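Local coordinates for BluB-like flavoprotein (Clostridium difficile 630, PDB 3EO8) that binds flavin mononucleotide and probably works as an oxidoreductase of the nitroreductase family, with flavin sites built jointly by its two subunits, at residues Val110-Tyr116 / Leu132-Gly138; Leu103-Lys109 / Tyr188-Leu194; Arg11-Arg15 / Asn202-Pro206. All blocks are in the same frame, centred on the assembly; numbering follows the deposited sequence.

Contact 1. Residues Val110-Tyr116 / Leu132-Gly138; sequences VYNPSGY and LFIRNPG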
loop_
_atom_site.group_PDB
_atom_site.type_symbol
_atom_site.label_atom_id
_atom_site.label_comp_id
_atom_site.label_asym_id
_atom_site.label_seq_id
_atom_site.Cartn_x
_atom_site.Cartn_y
_atom_site.Cartn_z
ATOM N N VAL A 110 -12.362 -4.651 0.564
ATOM C CA VAL A 110 -12.271 -4.005 -0.739
ATOM C C VAL A 110 -12.689 -2.547 -0.637
ATOM O O VAL A 110 -13.621 -2.213 0.089
ATOM C CB VAL A 110 -13.151 -4.727 -1.807
ATOM C CG1 VAL A 110 -13.226 -3.897 -3.081
ATOM C CG2 VAL A 110 -12.615 -6.096 -2.104
ATOM N N TYR A 111 -11.963 -1.679 -1.324
ATOM C CA TYR A 111 -12.310 -0.264 -1.471
ATOM C C TYR A 111 -12.595 -0.014 -2.942
ATOM O O TYR A 111 -11.726 -0.208 -3.776
ATOM C CB TYR A 111 -11.170 0.625 -1.000
ATOM C CG TYR A 111 -11.365 2.070 -1.336
ATOM C CD1 TYR A 111 -12.445 2.775 -0.827
ATOM C CD2 TYR A 111 -10.478 2.749 -2.157
ATOM C CE1 TYR A 111 -12.633 4.106 -1.142
ATOM C CE2 TYR A 111 -10.655 4.066 -2.446
ATOM C CZ TYR A 111 -11.756 4.742 -1.937
ATOM O OH TYR A 111 -11.945 6.069 -2.257
ATOM N N ASN A 112 -13.835 0.368 -3.256
ATOM C CA ASN A 112 -14.218 0.716 -4.628
ATOM C C ASN A 112 -13.834 2.188 -4.838
ATOM O O ASN A 112 -14.425 3.075 -4.218
ATOM C CB ASN A 112 -15.717 0.486 -4.842
ATOM C CG ASN A 112 -16.088 -0.986 -4.873
ATOM O OD1 ASN A 112 -15.273 -1.860 -5.240
ATOM N ND2 ASN A 112 -17.316 -1.277 -4.475
ATOM N N PRO A 113 -12.810 2.452 -5.664
ATOM C CA PRO A 113 -12.201 3.784 -5.725
ATOM C C PRO A 113 -13.002 4.744 -6.597
ATOM O O PRO A 113 -13.988 4.342 -7.189
ATOM C CB PRO A 113 -10.827 3.500 -6.354
ATOM C CG PRO A 113 -11.109 2.311 -7.276
ATOM C CD PRO A 113 -12.157 1.498 -6.583
ATOM N N SER A 114 -12.556 6.001 -6.682
ATOM C CA SER A 114 -13.224 6.991 -7.512
ATOM C C SER A 114 -13.230 6.521 -8.932
ATOM O O SER A 114 -12.258 5.936 -9.395
ATOM C CB SER A 114 -12.489 8.324 -7.424
ATOM O OG SER A 114 -12.180 8.584 -6.058
ATOM N N GLY A 115 -14.332 6.764 -9.631
ATOM C CA GLY A 115 -14.526 6.268 -10.966
ATOM C C GLY A 115 -15.413 5.039 -10.976
ATOM O O GLY A 115 -16.136 4.802 -11.924
ATOM N N TYR A 116 -15.376 4.254 -9.909
ATOM C CA TYR A 116 -16.088 2.978 -9.897
ATOM C C TYR A 116 -17.591 3.128 -10.025
ATOM O O TYR A 116 -18.223 2.592 -10.955
ATOM C CB TYR A 116 -15.754 2.203 -8.614
ATOM C CG TYR A 116 -16.380 0.836 -8.562
ATOM C CD1 TYR A 116 -17.655 0.659 -8.034
ATOM C CD2 TYR A 116 -15.730 -0.277 -9.055
ATOM C CE1 TYR A 116 -18.256 -0.578 -7.998
ATOM C CE2 TYR A 116 -16.333 -1.544 -9.005
ATOM C CZ TYR A 116 -17.596 -1.666 -8.470
ATOM O OH TYR A 116 -18.231 -2.882 -8.396
ATOM N N LEU A 132 -9.219 0.510 -12.872
ATOM C CA LEU A 132 -9.028 1.234 -11.600
ATOM C C LEU A 132 -8.298 0.375 -10.576
ATOM O O LEU A 132 -7.585 0.897 -9.706
ATOM C CB LEU A 132 -10.373 1.731 -11.026
ATOM C CG LEU A 132 -11.196 2.627 -11.983
ATOM C CD1 LEU A 132 -12.625 2.834 -11.496
ATOM C CD2 LEU A 132 -10.449 3.961 -12.199
ATOM N N PHE A 133 -8.478 -0.949 -10.664
ATOM C CA PHE A 133 -7.962 -1.833 -9.644
ATOM C C PHE A 133 -6.528 -2.317 -9.869
ATOM O O PHE A 133 -5.921 -2.847 -8.930
ATOM C CB PHE A 133 -8.893 -3.018 -9.447
ATOM C CG PHE A 133 -10.203 -2.653 -8.820
ATOM C CD1 PHE A 133 -10.315 -2.544 -7.452
ATOM C CD2 PHE A 133 -11.343 -2.464 -9.604
ATOM C CE1 PHE A 133 -11.507 -2.214 -6.861
ATOM C CE2 PHE A 133 -12.557 -2.133 -9.011
ATOM C CZ PHE A 133 -12.623 -2.006 -7.629
ATOM N N ILE A 134 -5.963 -2.105 -11.064
ATOM C CA ILE A 134 -4.546 -2.449 -11.287
ATOM C C ILE A 134 -3.617 -1.624 -10.368
ATOM O O ILE A 134 -2.475 -1.997 -10.152
ATOM C CB ILE A 134 -4.107 -2.357 -12.780
ATOM C CG1 ILE A 134 -4.042 -0.916 -13.286
ATOM C CG2 ILE A 134 -4.981 -3.204 -13.662
ATOM C CD1 ILE A 134 -3.337 -0.823 -14.674
ATOM N N ARG A 135 -4.106 -0.487 -9.876
ATOM C CA ARG A 135 -3.375 0.309 -8.897
ATOM C C ARG A 135 -4.115 0.325 -7.565
ATOM O O ARG A 135 -3.820 1.151 -6.713
ATOM C CB ARG A 135 -3.136 1.728 -9.428
ATOM C CG ARG A 135 -4.360 2.515 -9.722
ATOM C CD ARG A 135 -4.837 2.366 -11.157
ATOM N NE ARG A 135 -3.869 2.909 -12.093
ATOM C CZ ARG A 135 -3.992 2.888 -13.415
ATOM N NH1 ARG A 135 -5.080 2.389 -13.998
ATOM N NH2 ARG A 135 -3.048 3.431 -14.183
ATOM N N ASN A 136 -4.981 -0.671 -7.367
ATOM C CA ASN A 136 -5.741 -0.876 -6.120
ATOM C C ASN A 136 -5.491 0.139 -4.980
ATOM O O ASN A 136 -4.679 -0.099 -4.081
ATOM C CB ASN A 136 -5.510 -2.305 -5.605
ATOM C CG ASN A 136 -6.670 -2.825 -4.833
ATOM O OD1 ASN A 136 -7.180 -2.148 -3.934
ATOM N ND2 ASN A 136 -7.151 -4.001 -5.209
ATOM N N PRO A 137 -6.189 1.298 -5.027
ATOM C CA PRO A 137 -6.075 2.291 -3.949
ATOM C C PRO A 137 -6.378 1.745 -2.537
ATOM O O PRO A 137 -5.741 2.150 -1.555
ATOM C CB PRO A 137 -7.004 3.416 -4.425
ATOM C CG PRO A 137 -6.964 3.300 -5.947
ATOM C CD PRO A 137 -7.032 1.793 -6.132
ATOM N N GLY A 138 -7.280 0.769 -2.422
ATOM C CA GLY A 138 -7.509 0.115 -1.120
ATOM C C GLY A 138 -6.263 -0.526 -0.534
ATOM O O GLY A 138 -6.022 -0.496 0.679
HETATM O O HOH W 1 -9.055 -0.197 -4.408
HETATM O O HOH W 2 -9.499 -2.792 -2.570
#
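Phe-133 and Pro-113 meet where the loop after strand 102-108 passes the junction of two helices. From CB, the CG of Phe-133 is anti to the carbonyl carbon (chi1 -69°), which directs the ring toward Tyr-111, Pro-113 and Tyr-116. Its contacts begin beyond CG. Phe-133 CE1 faces the carbonyl O of Tyr-111, and Phe-133 CZ is 3.7 Å from Pro-113 CD. On the remaining side Phe-133 CE2 lies 3.7 Å from Tyr-116 CD2. That aromatic pair is rim to rim, with planes 82° apart. The amide of Asn-112 covers the centre of the Tyr-116 ring, while its OD1 reaches the Phe-133 edge in plane and its ND2 bonds to Tyr-117. Leu-132, one residue earlier, pushes CD1 against the type II turn of Pro-113 to Tyr-116, 3.5 Å from Tyr-116 N. Within this FMN-dependent nitroreductase fold, helix 137-155 starts here with Asn-136 as N-cap, and Pro-137 of its first turn lines a flavin pocket. Pro-137 CG packs on Pro-113 CB at 3.9 Å. No direct hydrogen bond joins the segments; a water donates to Tyr-111 O and Asn-136 OD1, and the water oxygen accepts from Gly-138 N at 2.8 Å.

Contact 2. Residues Leu103-Lys109 / Tyr188-Leu194; sequences LVLVFTK and YFLGAML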
loop_
_atom_site.group_PDB
_atom_site.type_symbol
_atom_site.label_atom_id
_atom_site.label_comp_id
_atom_site.label_asym_id
_atom_site.label_seq_id
_atom_site.Cartn_x
_atom_site.Cartn_y
_atom_site.Cartn_z
ATOM N N LEU A 103 2.385 -13.108 16.057
ATOM C CA LEU A 103 1.874 -13.116 14.691
ATOM C C LEU A 103 0.707 -12.136 14.648
ATOM O O LEU A 103 -0.221 -12.260 15.429
ATOM C CB LEU A 103 1.359 -14.490 14.276
ATOM C CG LEU A 103 0.791 -14.597 12.877
ATOM C CD1 LEU A 103 1.875 -14.204 11.858
ATOM C CD2 LEU A 103 0.219 -16.002 12.622
ATOM N N VAL A 104 0.744 -11.185 13.716
ATOM C CA VAL A 104 -0.374 -10.278 13.535
ATOM C C VAL A 104 -1.018 -10.587 12.188
ATOM O O VAL A 104 -0.345 -10.626 11.173
ATOM C CB VAL A 104 0.059 -8.825 13.576
ATOM C CG1 VAL A 104 -1.171 -7.926 13.516
ATOM C CG2 VAL A 104 0.925 -8.544 14.846
ATOM N N LEU A 105 -2.313 -10.840 12.170
ATOM C CA LEU A 105 -3.015 -11.026 10.932
ATOM C C LEU A 105 -3.666 -9.713 10.630
ATOM O O LEU A 105 -4.435 -9.185 11.464
ATOM C CB LEU A 105 -4.080 -12.113 11.045
ATOM C CG LEU A 105 -3.602 -13.478 11.523
ATOM C CD1 LEU A 105 -4.801 -14.394 11.597
ATOM C CD2 LEU A 105 -2.537 -14.030 10.647
ATOM N N VAL A 106 -3.349 -9.169 9.465
ATOM C CA VAL A 106 -3.887 -7.891 9.075
ATOM C C VAL A 106 -4.999 -8.159 8.092
ATOM O O VAL A 106 -4.751 -8.569 6.935
ATOM C CB VAL A 106 -2.838 -6.961 8.463
ATOM C CG1 VAL A 106 -3.432 -5.614 8.384
ATOM C CG2 VAL A 106 -1.566 -6.911 9.360
ATOM N N PHE A 107 -6.226 -7.963 8.574
ATOM C CA PHE A 107 -7.425 -8.099 7.746
ATOM C C PHE A 107 -7.714 -6.776 7.052
ATOM O O PHE A 107 -7.348 -5.715 7.530
ATOM C CB PHE A 107 -8.645 -8.521 8.577
ATOM C CG PHE A 107 -8.702 -9.998 8.857
ATOM C CD1 PHE A 107 -7.847 -10.578 9.785
ATOM C CD2 PHE A 107 -9.582 -10.813 8.171
ATOM C CE1 PHE A 107 -7.899 -11.950 10.051
ATOM C CE2 PHE A 107 -9.626 -12.176 8.394
ATOM C CZ PHE A 107 -8.788 -12.759 9.345
ATOM N N THR A 108 -8.383 -6.857 5.915
ATOM C CA THR A 108 -8.674 -5.688 5.108
ATOM C C THR A 108 -9.998 -5.968 4.370
ATOM O O THR A 108 -10.588 -7.035 4.520
ATOM C CB THR A 108 -7.498 -5.372 4.145
ATOM O OG1 THR A 108 -7.704 -4.099 3.516
ATOM C CG2 THR A 108 -7.327 -6.479 3.072
ATOM N N LYS A 109 -10.500 -4.980 3.660
ATOM C CA LYS A 109 -11.681 -5.113 2.855
ATOM C C LYS A 109 -11.544 -4.308 1.556
ATOM O O LYS A 109 -10.691 -3.405 1.446
ATOM C CB LYS A 109 -12.918 -4.691 3.646
ATOM C CG LYS A 109 -12.977 -3.213 4.036
ATOM C CD LYS A 109 -14.323 -2.831 4.651
ATOM C CE LYS A 109 -14.228 -1.401 5.223
ATOM N NZ LYS A 109 -15.532 -0.738 5.531
ATOM N N TYR A 188 -14.391 -8.621 5.805
ATOM C CA TYR A 188 -12.948 -8.507 5.717
ATOM C C TYR A 188 -12.327 -9.850 5.360
ATOM O O TYR A 188 -12.936 -10.897 5.535
ATOM C CB TYR A 188 -12.345 -7.992 7.015
ATOM C CG TYR A 188 -12.609 -6.527 7.339
ATOM C CD1 TYR A 188 -13.903 -6.064 7.594
ATOM C CD2 TYR A 188 -11.556 -5.618 7.418
ATOM C CE1 TYR A 188 -14.143 -4.719 7.897
ATOM C CE2 TYR A 188 -11.778 -4.274 7.730
ATOM C CZ TYR A 188 -13.070 -3.831 7.958
ATOM O OH TYR A 188 -13.250 -2.494 8.270
ATOM N N PHE A 189 -11.107 -9.797 4.849
ATOM C CA PHE A 189 -10.340 -10.968 4.467
ATOM C C PHE A 189 -8.876 -10.684 4.815
ATOM O O PHE A 189 -8.479 -9.528 5.035
ATOM C CB PHE A 189 -10.532 -11.288 2.971
ATOM C CG PHE A 189 -10.358 -10.090 2.038
ATOM C CD1 PHE A 189 -9.105 -9.737 1.533
ATOM C CD2 PHE A 189 -11.451 -9.321 1.657
ATOM C CE1 PHE A 189 -8.973 -8.625 0.685
ATOM C CE2 PHE A 189 -11.319 -8.237 0.809
ATOM C CZ PHE A 189 -10.075 -7.877 0.325
ATOM N N LEU A 190 -8.080 -11.746 4.893
ATOM C CA LEU A 190 -6.673 -11.610 5.251
ATOM C C LEU A 190 -5.954 -10.816 4.171
ATOM O O LEU A 190 -6.028 -11.150 2.987
ATOM C CB LEU A 190 -6.048 -12.976 5.431
ATOM C CG LEU A 190 -4.621 -12.948 5.923
ATOM C CD1 LEU A 190 -4.554 -12.432 7.338
ATOM C CD2 LEU A 190 -4.006 -14.337 5.756
ATOM N N GLY A 191 -5.313 -9.721 4.553
ATOM C CA GLY A 191 -4.509 -8.958 3.601
ATOM C C GLY A 191 -3.022 -9.293 3.658
ATOM O O GLY A 191 -2.352 -9.421 2.631
ATOM N N ALA A 192 -2.503 -9.389 4.876
ATOM C CA ALA A 192 -1.085 -9.594 5.104
ATOM C C ALA A 192 -0.920 -10.171 6.515
ATOM O O ALA A 192 -1.874 -10.118 7.305
ATOM C CB ALA A 192 -0.318 -8.274 4.956
HETATM N N MSE A 193 0.248 -10.754 6.806
HETATM C CA MSE A 193 0.667 -11.003 8.177
HETATM C C MSE A 193 1.937 -10.246 8.473
HETATM O O MSE A 193 2.664 -9.797 7.570
HETATM C CB MSE A 193 0.883 -12.490 8.481
HETATM C CG MSE A 193 -0.082 -13.414 7.761
HETATM SE SE MSE A 193 -0.077 -15.250 8.351
HETATM C CE MSE A 193 1.635 -15.856 7.733
ATOM N N LEU A 194 2.165 -10.044 9.766
ATOM C CA LEU A 194 3.414 -9.497 10.269
ATOM C C LEU A 194 3.997 -10.462 11.296
ATOM O O LEU A 194 3.289 -10.878 12.257
ATOM C CB LEU A 194 3.172 -8.172 10.938
ATOM C CG LEU A 194 2.797 -7.013 10.044
ATOM C CD1 LEU A 194 2.061 -5.909 10.850
ATOM C CD2 LEU A 194 4.066 -6.502 9.430
HETATM O O HOH W 3 -15.715 -1.771 8.564
#
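Two successive residues, Gly-191 and Ala-192, face the single residue Val-106, a classic beta bulge that interrupts the antiparallel pairing of the central strands 102-108 and 189-197 in the four-stranded sheet of this nitroreductase fold. Both backbone nitrogens donate to Val-106 O, Gly-191 N at 2.7 Å and Ala-192 N at a longer 3.2 Å, so one carbonyl is gripped twice. The extra residue shifts the register by one: Val-104 pairs with Leu-194 and Leu-105 with Met-193 before the bulge, Phe-107 with Leu-190 and Thr-108 with Phe-189 after it.

Side chains sort themselves by face. Val-104, Val-106, Thr-108, Ala-192 and Leu-194 share one, with Val-106 CG2 4.0 Å from Leu-194 CD1; Thr-108, Ala-192 and Leu-194 touch helix 137-155, and the two valines touch Phe-48 of strand 47-51. On the other face Leu-105 and the selenomethionine at Met-193 run side by side in the same direction, and Leu-105 CD2 touches the selenium of Met-193 at 3.6 Å. Leu-190 CD1 meets Leu-105 CB, and both residues touch helix 170-181. Thr-108 sets CG2 against Phe-189 CE1, while its OG1, anti to N (chi1 -171°), bonds to Asn-45 O. Phe-189 itself rests one ring face on Thr-108 O and packs against Ile-134 of the second subunit.

Lys-109 stretches over the Tyr-188 ring. Its chain is extended beyond CG, and Lys-109 CB sits 4.0 Å from the ring centroid, 7° off the normal, a CH-pi contact. A water lies in the ring plane, accepting from Lys-109 NZ and hydrogen-bonded to Tyr-188 OH at 2.6 Å.

Contact 3. Residues Arg11-Arg15 / Asn202-Pro206; sequences RQSVR and NLKSP. With FMN (flavin mononucleotide), chain G.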
loop_
_atom_site.group_PDB
_atom_site.type_symbol
_atom_site.label_atom_id
_atom_site.label_comp_id
_atom_site.label_asym_id
_atom_site.label_seq_id
_atom_site.Cartn_x
_atom_site.Cartn_y
_atom_site.Cartn_z
ATOM N N ARG A 11 14.852 0.065 9.042
ATOM C CA ARG A 11 13.887 -0.949 8.687
ATOM C C ARG A 11 14.464 -1.994 7.752
ATOM O O ARG A 11 14.989 -1.686 6.659
ATOM C CB ARG A 11 12.630 -0.344 8.036
ATOM C CG ARG A 11 11.475 -1.304 7.875
ATOM C CD ARG A 11 10.696 -1.077 6.599
ATOM N NE ARG A 11 11.555 -1.114 5.438
ATOM C CZ ARG A 11 12.074 -2.222 4.930
ATOM N NH1 ARG A 11 11.780 -3.406 5.449
ATOM N NH2 ARG A 11 12.854 -2.138 3.874
ATOM N N GLN A 12 14.321 -3.239 8.178
ATOM C CA GLN A 12 14.638 -4.379 7.359
ATOM C C GLN A 12 13.520 -5.422 7.495
ATOM O O GLN A 12 12.730 -5.372 8.437
ATOM C CB GLN A 12 15.965 -4.985 7.845
ATOM C CG GLN A 12 17.187 -4.113 7.631
ATOM C CD GLN A 12 18.454 -4.821 8.091
ATOM O OE1 GLN A 12 18.847 -4.694 9.260
ATOM N NE2 GLN A 12 19.068 -5.615 7.204
ATOM N N SER A 13 13.466 -6.398 6.586
ATOM C CA SER A 13 12.621 -7.578 6.824
ATOM C C SER A 13 13.283 -8.545 7.793
ATOM O O SER A 13 14.266 -9.227 7.457
ATOM C CB SER A 13 12.295 -8.288 5.521
ATOM O OG SER A 13 11.521 -7.438 4.742
ATOM N N VAL A 14 12.722 -8.599 8.999
ATOM C CA VAL A 14 13.286 -9.355 10.102
ATOM C C VAL A 14 12.719 -10.761 10.114
ATOM O O VAL A 14 11.519 -10.949 10.299
ATOM C CB VAL A 14 13.006 -8.657 11.428
ATOM C CG1 VAL A 14 13.522 -9.512 12.627
ATOM C CG2 VAL A 14 13.640 -7.248 11.366
ATOM N N ARG A 15 13.599 -11.739 9.906
ATOM C CA ARG A 15 13.170 -13.142 9.817
ATOM C C ARG A 15 13.780 -14.021 10.909
ATOM O O ARG A 15 13.522 -15.214 10.971
ATOM C CB ARG A 15 13.451 -13.703 8.416
ATOM C CG ARG A 15 12.845 -12.871 7.310
ATOM C CD ARG A 15 12.872 -13.558 5.950
ATOM N NE ARG A 15 12.274 -12.686 4.932
ATOM C CZ ARG A 15 12.915 -11.704 4.287
ATOM N NH1 ARG A 15 14.181 -11.421 4.533
ATOM N NH2 ARG A 15 12.261 -10.989 3.399
ATOM N N ASN A 202 22.696 -8.865 13.057
ATOM C CA ASN A 202 23.329 -9.184 11.781
ATOM C C ASN A 202 22.326 -9.535 10.715
ATOM O O ASN A 202 22.475 -10.547 10.015
ATOM C CB ASN A 202 24.335 -10.303 11.967
ATOM C CG ASN A 202 25.400 -9.929 12.978
ATOM O OD1 ASN A 202 25.996 -8.856 12.873
ATOM N ND2 ASN A 202 25.611 -10.782 13.986
ATOM N N LEU A 203 21.288 -8.713 10.602
ATOM C CA LEU A 203 20.270 -8.969 9.578
ATOM C C LEU A 203 20.695 -8.384 8.247
ATOM O O LEU A 203 21.322 -7.332 8.195
ATOM C CB LEU A 203 18.906 -8.436 10.017
ATOM C CG LEU A 203 18.388 -9.160 11.281
ATOM C CD1 LEU A 203 16.907 -9.039 11.448
ATOM C CD2 LEU A 203 18.751 -10.636 11.280
ATOM N N LYS A 204 20.344 -9.094 7.180
ATOM C CA LYS A 204 20.741 -8.738 5.829
ATOM C C LYS A 204 19.527 -8.396 4.970
ATOM O O LYS A 204 18.470 -9.019 5.074
ATOM C CB LYS A 204 21.504 -9.901 5.181
ATOM C CG LYS A 204 22.746 -10.337 5.936
ATOM C CD LYS A 204 23.675 -9.163 6.281
ATOM C CE LYS A 204 24.863 -9.623 7.108
ATOM N NZ LYS A 204 25.450 -8.496 7.901
ATOM N N SER A 205 19.703 -7.374 4.140
ATOM C CA SER A 205 18.705 -6.959 3.155
ATOM C C SER A 205 19.365 -6.928 1.793
ATOM O O SER A 205 20.558 -6.692 1.694
ATOM C CB SER A 205 18.196 -5.570 3.474
ATOM O OG SER A 205 17.503 -5.585 4.701
ATOM N N PRO A 206 18.587 -7.171 0.735
ATOM C CA PRO A 206 19.143 -7.154 -0.599
ATOM C C PRO A 206 19.531 -5.767 -1.092
ATOM O O PRO A 206 19.083 -4.754 -0.522
ATOM C CB PRO A 206 18.008 -7.712 -1.462
ATOM C CG PRO A 206 16.773 -7.424 -0.713
ATOM C CD PRO A 206 17.147 -7.482 0.740
HETATM N N1 FMN G . 9.138 -11.212 2.970
HETATM C C2 FMN G . 9.027 -12.558 3.221
HETATM O O2 FMN G . 9.969 -13.226 3.670
HETATM N N3 FMN G . 7.838 -13.194 2.987
HETATM C C4 FMN G . 6.757 -12.557 2.454
HETATM O O4 FMN G . 5.691 -13.190 2.280
HETATM C C4A FMN G . 6.859 -11.195 2.197
HETATM N N5 FMN G . 5.771 -10.507 1.695
HETATM C C5A FMN G . 5.851 -9.149 1.474
HETATM C C6 FMN G . 4.729 -8.492 1.003
HETATM C C7 FMN G . 4.783 -7.126 0.786
HETATM C C7M FMN G . 3.475 -6.414 0.672
HETATM C C8 FMN G . 5.960 -6.423 1.070
HETATM C C8M FMN G . 5.909 -4.929 1.220
HETATM C C9 FMN G . 7.074 -7.094 1.548
HETATM C C9A FMN G . 7.033 -8.462 1.764
HETATM N N10 FMN G . 8.145 -9.174 2.213
HETATM C C10 FMN G . 8.040 -10.524 2.482
HETATM C "C1'" FMN G . 9.475 -8.508 2.451
HETATM C "C2'" FMN G . 10.269 -8.278 1.166
HETATM O "O2'" FMN G . 10.838 -9.500 0.712
HETATM C "C3'" FMN G . 11.376 -7.273 1.454
HETATM O "O3'" FMN G . 10.778 -6.039 1.834
HETATM C "C4'" FMN G . 12.368 -7.043 0.318
HETATM O "O4'" FMN G . 13.066 -8.233 -0.007
HETATM C "C5'" FMN G . 13.368 -5.962 0.749
HETATM O "O5'" FMN G . 14.087 -6.425 1.877
HETATM P P FMN G . 14.181 -5.476 3.187
HETATM O O1P FMN G . 15.004 -6.166 4.234
HETATM O O2P FMN G . 12.743 -5.304 3.652
HETATM O O3P FMN G . 14.742 -4.100 2.856
HETATM O O HOH W 4 16.303 -2.591 4.395
HETATM O O HOH W 5 20.737 -6.143 11.632
HETATM O O HOH W 6 16.866 -9.495 7.387
HETATM O O HOH W 7 15.746 -8.718 3.972
#
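Gln-12 reaches across to the loop 202-206 and binds two of its residues with one amide nitrogen. In this FMN-dependent nitroreductase fold the two loops supply much of the phosphate site, bringing together residues from near the two ends of the chain; Lys-208 NZ and Ser-39 N of the second subunit also bond the FMN. The extended Gln-12 chain (chi2 -178°) carries the amide across, and chi3 of -90° turns NE2 to its two acceptors, Leu-203 O and Ser-205 OG, each at 3.0 Å and each close to the amide plane. The bond to Leu-203 is straight at NE2, yet it arrives above the carbonyl plane, 72° out of it. Ser-205 OG donates to FMN O1P at 2.6 Å, so the Gln-12 side chain orients the Ser-205 hydroxyl, while Gln-12 CA lies 3.6 Å from FMN O1P.

Ser-13 grips the phosphate twice, backbone N to O1P and OG to O2P. Arg-11 is bent at chi2 and chi3, which turns its guanidinium edge to the phosphate: NH1 bonds O2P and NH2 bonds O3P, and NH2 also bonds Ala-36 O of the second subunit. Arg-15 instead runs straight from CG to NE and presents its edge to the isoalloxazine, NE to O2 at 2.7 Å and NH2 to N1 at 3.2 Å; a positive group here would be expected to favour negative charge on the N1-C2-O2 region. One face of that guanidinium is backed by Ser-13 CB. Val-14 crosses Leu-203 at about a right angle, both its methyls touching Leu-203 CD1, with Val-14 CG1 at 3.6 Å.

How the contacts relate
Contacts 1 and 2 are contiguous, while contact 3 stands apart. Segment 110-116 follows directly on 103-109, and both segments of contact 1 lie between those of contact 2 in the chain; the two touch where Val-110 N lies 3.7 Å from Phe-189 CE2, and their centres are 18 Å apart. The nearest atoms of contact 3 are about 8 Å from contact 2 and about 18 Å from contact 1, which sits across the chain's centre from it. Contact 3 holds the FMN directly, whereas Ala-192 of contact 2 comes within about 6 Å of an FMN. Pro-137 of contact 1 lines the other flavin site of the dimer, packing on Thr-164 of the second subunit. All three reach that subunit, consistent with pockets shared across the dimer.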